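Local coordinates for protein nuclease (PDB 4QBN) that probably cleaves nucleic acids as a magnesium-dependent nuclease built on a virus-type replication-repair nuclease (VRR-NUC) domain, at residues L25-E28 with G29-G32; E49-D53 with E54-P58; L63-H66 with E67-K71. All coordinates share one frame; numbering follows the deposited sequence.

How the contacts relate
The three contacts follow in series along one chain. Contact 1 is at the end of the outermost strand of the chain, 21-27, contact 2 at the end of strand 44-50 in the same sheet, and contact 3 on helix 60-71. Contacts 1 and 3 have centres about 14 Å apart and are tied by Tyr27 OH and Glu65 OE2 at 2.6 Å. Both also touch the second subunit. Contacts 2 and 3, centres about 16 Å apart, meet where Pro58 CG lies 3.9 Å from His66 CE1. Contacts 1 and 2 do not touch; their nearest atoms are about 5 Å apart. Contact 2 holds Glu49 and Lys51, which match the nuclease motif and probably mark the active site.

Contact 1 of 3, residues L25-E28 with G29-G32; sequences LSYE and GRSG. With SO4 (sulfate ion), chain C.
Tyr27 and Arg30 meet side chain to side chain where the chain turns out of strand 21-27. Their CB atoms are 3.8 Å apart. The aliphatic part of Arg30 crosses the ring at a slant, with Arg30 CD 3.9 Å from Tyr27 CD2. The guanidinium does not stack on the ring; the two planes stand 82° apart. Arg30 CG is anti to the backbone N (chi1 -167°), and the chain bends at chi3, which turns the guanidinium away from the line of the first methylenes.

The backbone of the loop closes round the same tyrosine. Arg30 O is 3.3 Å from Tyr27 CB. Ser31 O comes to the ring edge, near its plane, 3.8 Å from Tyr27 CD2. Gly32 C approaches obliquely, 4.0 Å from Tyr27 CE2. The buried ring is fixed at its far end by a hydrogen bond from its hydroxyl group to Glu65, and Phe69 of helix 60-71 packs on it.

In this VRR-NUC domain, a member of the PD-(D/E)XK nuclease superfamily, strand 21-27 is the outermost strand of its chain's sheet. Here it pairs antiparallel with a strand of the second subunit, so the sheet continues across the interface. Arg30 and Tyr27 both pack on Arg23 of that subunit.

Gly29 makes the turn with a positive phi of 70°. Gly32 also has a positive phi, and its N donates to sulfate O2 at 3.2 Å with a nearly straight angle. His61 and Gln62 bind the same ion, which probably comes from the crystallisation liquor.

Contact 2 of 3, residues E49-D53 with E54-P58; sequences EVKKD and ENTKP
Asp53 OD1 accepts two hydrogen bonds from the residues that follow it. Thr56 OG1 donates at 2.7 Å and Asn55 N at 3.0 Å. They come from opposite faces of the carboxylate, 53° and 47° out of its plane. The bond to Asn55 N forms an Asx turn. It lies within a type I beta turn from Asp53 to Thr56, whose own bond, Thr56 N to Asp53 O, is weak at 3.4 Å. A water donates to both Asp53 O and Thr56 O, so each carbonyl gains a partner.

The other carboxylate oxygen, Asp53 OD2, forms a salt bridge with Lys52 NZ, 3.3 Å, weak as a hydrogen bond. The same ammonium makes a weak bond to Thr56 OG1. Glu54 turns its carboxylate to Ser81.

Glu49 and Lys51 fit the (D/E)XK element of the nuclease superfamily. Glu49 OE1 accepts from the backbone N of Asp35, the probable aspartate of the PD element.

Lys51 folds back over Thr56, bent at chi2 and chi3. Its CE is 3.4 Å from Thr56 CG2, a tight contact. The threonine methyl thus packs directly against the motif lysine. Asp53 OD1, gripped from both faces, holds the turn, and the weak Thr56 N bond adds less.

Contact 3 of 3, residues L63-H66 with E67-K71; sequences LREH and ERFRK. With SO4 (sulfate ion), chain E.
Glu65 and Arg68 form a salt bridge about one turn apart on helix 60-71, the helix of the beta-alpha-beta unit between strands 44-50 and 75-79. Arg68 NH1 donates to Glu65 OE1 at 2.8 Å, meeting it nearly along its C-O axis. The N-H...O angle is bent, 135°, and the carboxylate and guanidinium planes stand 68° apart. The bend of Glu65 at chi2 (77°) brings its carboxylate back toward Arg68 and Phe69. Glu65 OE2, also bonded to Tyr27, makes a salt bridge to Arg23 of the second subunit. A second bridge within the helix joins Arg70 NH1 to Glu67 OE2 at 3.0 Å, in the guanidinium plane.

Leu63, Arg64, Glu65 and His66 each accept a regular i to i+4 backbone bond.

Arg64 and Arg68 run side by side. Their guanidinium groups come close, but the 2.8 Å between Arg64 NH1 and Arg68 NH2 is doubtful. Glu65 probably offsets part of this charge. Sulfate O2 lies beside the Arg68 chain, nearest CG at 3.5 Å. Lys71 NZ makes a weak bond to sulfate O3, and Arg72 also bonds the ion.

Packing involves Phe69 and His66. Phe69 CE1 is 3.4 Å from Glu65 OE2, and the ring stands edge-to-face with Phe47. His66 CB lies over one face of the Arg70 guanidinium.

A water joins His66 to Arg70. It sits in the plane of both groups, 2.7 Å from His66 ND1 and 3.1 Å from Arg70 NH2.

Contact 1 of 3, residues L25-E28 with G29-G32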
# COMPACT_ATOMS: atom_id res chain seq x y z
N LEU A 25 0.71 3.99 7.12
CA LEU A 25 1.74 3.24 6.42
C LEU A 25 3.10 3.66 6.81
O LEU A 25 3.34 4.84 7.13
CB LEU A 25 1.55 3.47 4.91
CG LEU A 25 1.76 2.33 3.99
CD1 LEU A 25 0.88 1.21 4.46
CD2 LEU A 25 1.39 2.86 2.61
N SER A 26 4.04 2.73 6.79
CA SER A 26 5.46 3.06 6.98
C SER A 26 6.23 2.01 6.15
O SER A 26 5.64 1.02 5.68
CB SER A 26 5.85 3.01 8.46
OG SER A 26 7.01 3.79 8.69
N TYR A 27 7.51 2.24 5.87
CA TYR A 27 8.28 1.24 5.17
C TYR A 27 9.25 0.66 6.14
O TYR A 27 9.73 1.39 6.99
CB TYR A 27 9.10 1.85 4.05
CG TYR A 27 8.33 2.40 2.88
CD1 TYR A 27 7.14 1.83 2.45
CD2 TYR A 27 8.83 3.49 2.19
CE1 TYR A 27 6.46 2.35 1.33
CE2 TYR A 27 8.16 4.00 1.10
CZ TYR A 27 6.99 3.44 0.67
OH TYR A 27 6.33 3.94 -0.45
N GLU A 28 9.62 -0.60 5.96
CA GLU A 28 10.74 -1.12 6.74
C GLU A 28 12.05 -0.70 6.09
O GLU A 28 12.33 -1.02 4.91
CB GLU A 28 10.69 -2.65 6.86
CG GLU A 28 9.51 -3.18 7.65
CD GLU A 28 9.63 -4.68 7.97
OE1 GLU A 28 10.67 -5.29 7.59
OE2 GLU A 28 8.71 -5.24 8.62
N GLY A 29 12.85 0.05 6.85
CA GLY A 29 14.16 0.49 6.44
C GLY A 29 14.20 1.53 5.33
O GLY A 29 15.17 1.62 4.61
N ARG A 30 13.15 2.33 5.19
CA ARG A 30 13.14 3.32 4.14
C ARG A 30 12.18 4.41 4.60
O ARG A 30 11.20 4.10 5.27
CB ARG A 30 12.59 2.68 2.83
CG ARG A 30 12.81 3.49 1.56
CD ARG A 30 12.17 2.85 0.32
NE ARG A 30 12.88 1.68 -0.20
CZ ARG A 30 13.87 1.72 -1.11
NH1 ARG A 30 14.30 2.89 -1.60
NH2 ARG A 30 14.43 0.58 -1.53
N SER A 31 12.39 5.67 4.23
CA SER A 31 11.35 6.67 4.56
C SER A 31 10.60 7.05 3.31
O SER A 31 10.96 6.62 2.20
CB SER A 31 11.91 7.97 5.19
OG SER A 31 13.18 7.76 5.73
N GLY A 32 9.57 7.85 3.50
CA GLY A 32 8.89 8.48 2.37
C GLY A 32 7.55 7.84 2.04
O GLY A 32 6.94 8.24 1.08
S SO4 C . 8.55 10.27 6.38
O1 SO4 C . 9.56 11.18 6.93
O2 SO4 C . 9.08 8.90 6.51
O3 SO4 C . 7.28 10.42 7.09
O4 SO4 C . 8.30 10.59 4.98

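Contact 2 of 3, residues E49-D53 with E54-P58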
# COMPACT_ATOMS: atom_id res chain seq x y z
N GLU A 49 -1.29 11.55 1.37
CA GLU A 49 -0.33 12.18 2.23
C GLU A 49 -1.07 13.33 2.91
O GLU A 49 -1.78 14.03 2.23
CB GLU A 49 0.82 12.73 1.39
CG GLU A 49 1.84 13.48 2.24
CD GLU A 49 2.85 12.54 3.00
OE1 GLU A 49 2.76 11.30 2.85
OE2 GLU A 49 3.69 13.06 3.79
N VAL A 50 -0.94 13.51 4.22
CA VAL A 50 -1.69 14.56 4.87
C VAL A 50 -0.77 15.62 5.44
O VAL A 50 0.21 15.28 6.12
CB VAL A 50 -2.56 13.98 6.01
CG1 VAL A 50 -3.32 15.11 6.68
CG2 VAL A 50 -3.48 12.91 5.46
N LYS A 51 -1.06 16.90 5.16
CA LYS A 51 -0.24 18.00 5.66
C LYS A 51 -1.04 18.93 6.56
O LYS A 51 -2.27 18.86 6.62
CB LYS A 51 0.32 18.82 4.49
CG LYS A 51 1.16 17.98 3.49
CD LYS A 51 2.26 17.15 4.20
CE LYS A 51 3.38 18.08 4.52
NZ LYS A 51 4.68 17.52 5.06
N LYS A 52 -0.35 19.83 7.23
CA LYS A 52 -0.98 20.67 8.25
C LYS A 52 -1.83 21.81 7.69
O LYS A 52 -2.69 22.37 8.40
CB LYS A 52 0.10 21.23 9.20
CG LYS A 52 0.98 22.25 8.54
CD LYS A 52 2.18 22.59 9.42
CE LYS A 52 3.14 23.49 8.64
NZ LYS A 52 2.57 24.85 8.39
N ASP A 53 -1.52 22.22 6.47
CA ASP A 53 -2.27 23.30 5.79
C ASP A 53 -2.08 23.22 4.28
O ASP A 53 -1.30 22.38 3.79
CB ASP A 53 -1.93 24.70 6.34
CG ASP A 53 -0.51 25.19 5.98
OD1 ASP A 53 0.08 24.76 4.96
OD2 ASP A 53 0.02 26.05 6.73
N GLU A 54 -2.81 24.07 3.55
CA GLU A 54 -2.85 23.94 2.09
C GLU A 54 -1.61 24.48 1.40
O GLU A 54 -1.41 24.22 0.21
CB GLU A 54 -4.09 24.64 1.51
CG GLU A 54 -5.43 24.05 1.93
CD GLU A 54 -6.61 24.78 1.27
OE1 GLU A 54 -6.37 25.88 0.71
OE2 GLU A 54 -7.77 24.30 1.36
N ASN A 55 -0.74 25.18 2.15
CA ASN A 55 0.49 25.74 1.60
C ASN A 55 1.71 24.88 1.91
O ASN A 55 2.83 25.23 1.54
CB ASN A 55 0.78 27.12 2.19
CG ASN A 55 -0.12 28.22 1.66
OD1 ASN A 55 -0.56 28.20 0.50
ND2 ASN A 55 -0.35 29.23 2.49
N THR A 56 1.52 23.76 2.58
CA THR A 56 2.67 22.98 2.96
C THR A 56 2.89 21.91 1.90
O THR A 56 2.06 21.02 1.75
CB THR A 56 2.49 22.33 4.36
OG1 THR A 56 2.36 23.37 5.35
CG2 THR A 56 3.69 21.50 4.72
N LYS A 57 4.01 21.98 1.19
CA LYS A 57 4.33 20.94 0.20
C LYS A 57 4.98 19.74 0.93
O LYS A 57 5.61 19.91 1.98
CB LYS A 57 5.32 21.50 -0.83
CG LYS A 57 4.84 22.72 -1.59
CD LYS A 57 5.79 23.05 -2.74
CE LYS A 57 7.04 23.72 -2.24
NZ LYS A 57 6.62 24.92 -1.51
N PRO A 58 4.83 18.55 0.38
CA PRO A 58 5.58 17.40 0.92
C PRO A 58 7.09 17.66 0.77
O PRO A 58 7.49 18.52 -0.04
CB PRO A 58 5.15 16.25 0.00
CG PRO A 58 3.78 16.67 -0.51
CD PRO A 58 3.88 18.16 -0.69
O HOH W 1 -0.75 20.73 1.61

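Contact 3 of 3, residues L63-H66 with E67-K71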
# COMPACT_ATOMS: atom_id res chain seq x y z
N LEU A 63 8.21 13.85 -2.32
CA LEU A 63 7.78 14.16 -3.69
C LEU A 63 8.33 13.15 -4.71
O LEU A 63 7.63 12.82 -5.67
CB LEU A 63 8.20 15.60 -4.10
CG LEU A 63 7.38 16.71 -3.41
CD1 LEU A 63 7.90 18.12 -3.73
CD2 LEU A 63 5.87 16.58 -3.77
N ARG A 64 9.59 12.74 -4.56
CA ARG A 64 10.17 11.80 -5.53
C ARG A 64 9.47 10.49 -5.39
O ARG A 64 9.16 9.85 -6.41
CB ARG A 64 11.72 11.63 -5.42
CG ARG A 64 12.29 11.25 -4.07
CD ARG A 64 13.87 11.02 -4.10
NE ARG A 64 14.45 10.69 -2.78
CZ ARG A 64 15.27 9.67 -2.52
NH1 ARG A 64 15.67 8.84 -3.47
NH2 ARG A 64 15.70 9.48 -1.30
N GLU A 65 9.18 10.09 -4.14
CA GLU A 65 8.43 8.81 -3.95
C GLU A 65 7.02 8.88 -4.59
O GLU A 65 6.57 7.96 -5.31
CB GLU A 65 8.34 8.50 -2.45
CG GLU A 65 7.68 7.12 -2.17
CD GLU A 65 8.63 5.92 -2.43
OE1 GLU A 65 9.76 6.13 -2.96
OE2 GLU A 65 8.28 4.76 -2.03
N HIS A 66 6.33 10.01 -4.43
CA HIS A 66 4.99 10.13 -5.08
C HIS A 66 5.13 10.00 -6.57
O HIS A 66 4.29 9.39 -7.25
CB HIS A 66 4.35 11.50 -4.78
CG HIS A 66 4.10 11.74 -3.34
ND1 HIS A 66 3.72 12.97 -2.84
CD2 HIS A 66 4.20 10.90 -2.27
CE1 HIS A 66 3.59 12.89 -1.53
NE2 HIS A 66 3.86 11.64 -1.15
N GLU A 67 6.18 10.59 -7.11
CA GLU A 67 6.29 10.49 -8.57
C GLU A 67 6.65 9.07 -9.05
O GLU A 67 6.24 8.71 -10.13
CB GLU A 67 7.19 11.56 -9.18
CG GLU A 67 6.45 12.95 -9.37
CD GLU A 67 5.24 12.99 -10.38
OE1 GLU A 67 5.43 13.36 -11.54
OE2 GLU A 67 4.10 12.75 -10.01
N ARG A 68 7.45 8.31 -8.29
CA ARG A 68 7.73 6.90 -8.63
C ARG A 68 6.43 6.10 -8.68
O ARG A 68 6.25 5.19 -9.54
CB ARG A 68 8.66 6.24 -7.58
CG ARG A 68 10.06 6.84 -7.50
CD ARG A 68 10.94 5.97 -6.54
NE ARG A 68 12.28 6.54 -6.37
CZ ARG A 68 12.67 7.23 -5.29
NH1 ARG A 68 11.85 7.43 -4.24
NH2 ARG A 68 13.89 7.71 -5.26
N PHE A 69 5.54 6.40 -7.74
CA PHE A 69 4.24 5.74 -7.70
C PHE A 69 3.40 6.17 -8.92
O PHE A 69 2.79 5.32 -9.61
CB PHE A 69 3.46 6.13 -6.43
CG PHE A 69 3.76 5.26 -5.21
CD1 PHE A 69 5.07 4.95 -4.84
CD2 PHE A 69 2.70 4.82 -4.40
CE1 PHE A 69 5.31 4.18 -3.68
CE2 PHE A 69 2.95 4.07 -3.27
CZ PHE A 69 4.26 3.75 -2.91
N ARG A 70 3.32 7.46 -9.16
CA ARG A 70 2.38 7.94 -10.19
C ARG A 70 2.85 7.58 -11.61
O ARG A 70 2.01 7.37 -12.51
CB ARG A 70 2.16 9.44 -10.08
CG ARG A 70 1.42 9.90 -8.83
CD ARG A 70 0.97 11.29 -9.12
NE ARG A 70 0.51 11.94 -7.89
CZ ARG A 70 1.21 12.80 -7.18
NH1 ARG A 70 2.42 13.22 -7.61
NH2 ARG A 70 0.67 13.28 -6.05
N LYS A 71 4.18 7.52 -11.83
CA LYS A 71 4.75 7.08 -13.14
C LYS A 71 4.22 5.71 -13.55
O LYS A 71 4.01 5.43 -14.74
CB LYS A 71 6.27 6.98 -13.06
CG LYS A 71 6.97 8.30 -12.98
CD LYS A 71 8.48 8.14 -12.65
CE LYS A 71 9.24 9.44 -12.86
NZ LYS A 71 10.71 9.24 -12.68
S SO4 E . 11.76 5.35 -11.16
O1 SO4 E . 12.76 6.38 -10.86
O2 SO4 E . 11.28 4.70 -9.94
O3 SO4 E . 10.66 5.98 -11.90
O4 SO4 E . 12.35 4.31 -11.99
O HOH W 2 2.90 14.87 -4.57